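Local coordinates for lysozyme inhibitor LprI-like N-terminal domain-containing protein (Burkholderia thailandensis, PDB 6AR7) that is of unknown function but may inhibit lysozyme, at residues C48-E51 and A52-Q55. Sequence-based numbering, arbitrary orientation.
Sequences CMDE and ARQQ
One face of the Arg53 guanidinium lies over the backbone oxygen of Asp50, which stands 4.1 Å above the plane near its centre, while the NH1 end reaches the Asp50 carboxylate. In the Asp50 conformer described here, one of two deposited, that second contact is a salt bridge, with Asp50 OD1 3.1 Å from Arg53 NH1. A single oxygen meets a single nitrogen, since Asp50 OD2 stands 4.6 Å from Arg53 NH1. The two charged planes are turned 50° apart. Arg53 achieves this by setting CG anti to its own nitrogen (chi1 -171°) and then bending at chi3 (67°), which brings the guanidinium alongside Asp50, both side chains pointing the same way. OD1 also takes Arg117 of helix 107-136 as a partner; it thus has two arginine partners, which would probably favour the ionised carboxylate.

In Gln54 and Gln55, CG sits beside the backbone N and runs alongside the carbonyl oxygen four residues earlier: Gln54 CG is 3.4 Å from Asp50 O, and Gln55 CG lies equally close to Glu51 O. The Glu51 carboxylate finds its partner outside 48-55, OE2 forming a salt bridge with Arg39.

Four successive i to i+4 bonds hold the backbone, from Ala52 N to Cys48 O (3.0 Å) through Gln55 N to Glu51 O (3.1 Å). On another side of the helix, Cys48 is disulfide-bonded to Cys33, and Ala52 packs on Met30, both residues of helix 25-34. The run of i to i+4 bonds marks regular alpha helix, with the i to i+3 Asp-Arg pair added on its surface, within helix 42-70 of the all-helical LprI-family fold.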
loop_
_atom_site.group_PDB
_atom_site.type_symbol
_atom_site.label_atom_id
_atom_site.label_comp_id
_atom_site.label_asym_id
_atom_site.label_seq_id
_atom_site.Cartn_x
_atom_site.Cartn_y
_atom_site.Cartn_z
ATOM N N CYS A 48 -15.175 -12.744 -0.010
ATOM C CA CYS A 48 -14.178 -13.203 0.958
ATOM C C CYS A 48 -13.019 -12.216 1.040
ATOM O O CYS A 48 -12.554 -11.878 2.137
ATOM C CB CYS A 48 -13.659 -14.580 0.591
ATOM S SG CYS A 48 -14.802 -15.967 0.786
HETATM N N MSE A 49 -12.561 -11.719 -0.109
HETATM C CA MSE A 49 -11.419 -10.817 -0.122
HETATM C C MSE A 49 -11.789 -9.494 0.494
HETATM O O MSE A 49 -10.988 -8.910 1.221
HETATM C CB MSE A 49 -10.903 -10.629 -1.560
HETATM C CG MSE A 49 -10.542 -11.953 -2.179
HETATM SE SE MSE A 49 -10.302 -11.857 -4.163
HETATM C CE MSE A 49 -8.740 -10.736 -3.971
ATOM N N ASP A 50 -13.010 -9.023 0.209
ATOM C CA ASP A 50 -13.457 -7.772 0.808
ATOM C C ASP A 50 -13.577 -7.900 2.329
ATOM O O ASP A 50 -13.254 -6.956 3.061
ATOM C CB ASP A 50 -14.786 -7.328 0.183
ATOM C CG ASP A 50 -14.624 -6.800 -1.254
ATOM O OD1 ASP A 50 -13.499 -6.419 -1.647
ATOM O OD2 ASP A 50 -15.632 -6.762 -1.989
ATOM N N GLU A 51 -14.028 -9.053 2.824
ATOM C CA GLU A 51 -14.099 -9.255 4.273
ATOM C C GLU A 51 -12.698 -9.270 4.890
ATOM O O GLU A 51 -12.478 -8.706 5.968
ATOM C CB GLU A 51 -14.846 -10.555 4.583
ATOM C CG GLU A 51 -16.370 -10.427 4.449
ATOM C CD GLU A 51 -17.071 -11.759 4.271
ATOM O OE1 GLU A 51 -16.381 -12.798 4.231
ATOM O OE2 GLU A 51 -18.321 -11.766 4.161
ATOM N N ALA A 52 -11.738 -9.900 4.205
ATOM C CA ALA A 52 -10.354 -9.895 4.673
ATOM C C ALA A 52 -9.802 -8.477 4.702
ATOM O O ALA A 52 -9.114 -8.078 5.652
ATOM C CB ALA A 52 -9.507 -10.796 3.765
ATOM N N ARG A 53 -10.119 -7.689 3.675
ATOM C CA ARG A 53 -9.624 -6.321 3.619
ATOM C C ARG A 53 -10.157 -5.497 4.778
ATOM O O ARG A 53 -9.419 -4.717 5.385
ATOM C CB ARG A 53 -9.990 -5.676 2.284
ATOM C CG ARG A 53 -9.311 -4.327 2.102
ATOM C CD ARG A 53 -10.047 -3.427 1.146
ATOM N NE ARG A 53 -11.326 -3.036 1.707
ATOM C CZ ARG A 53 -12.491 -3.310 1.139
ATOM N NH1 ARG A 53 -12.526 -3.959 -0.026
ATOM N NH2 ARG A 53 -13.621 -2.935 1.733
ATOM N N GLN A 54 -11.440 -5.645 5.089
ATOM C CA GLN A 54 -12.005 -4.921 6.222
ATOM C C GLN A 54 -11.337 -5.337 7.530
ATOM O O GLN A 54 -11.089 -4.500 8.402
ATOM C CB GLN A 54 -13.513 -5.180 6.305
ATOM C CG GLN A 54 -14.346 -4.518 5.218
ATOM C CD GLN A 54 -15.783 -5.033 5.214
ATOM O OE1 GLN A 54 -16.473 -4.978 6.230
ATOM N NE2 GLN A 54 -16.235 -5.538 4.069
ATOM N N GLN A 55 -11.054 -6.632 7.693
ATOM C CA GLN A 55 -10.377 -7.088 8.903
ATOM C C GLN A 55 -8.962 -6.527 8.974
ATOM O O GLN A 55 -8.542 -6.046 10.033
ATOM C CB GLN A 55 -10.393 -8.612 8.959
ATOM C CG GLN A 55 -11.819 -9.138 9.229
ATOM C CD GLN A 55 -11.966 -10.606 8.961
ATOM O OE1 GLN A 55 -11.044 -11.378 9.170
ATOM N NE2 GLN A 55 -13.145 -11.008 8.508
#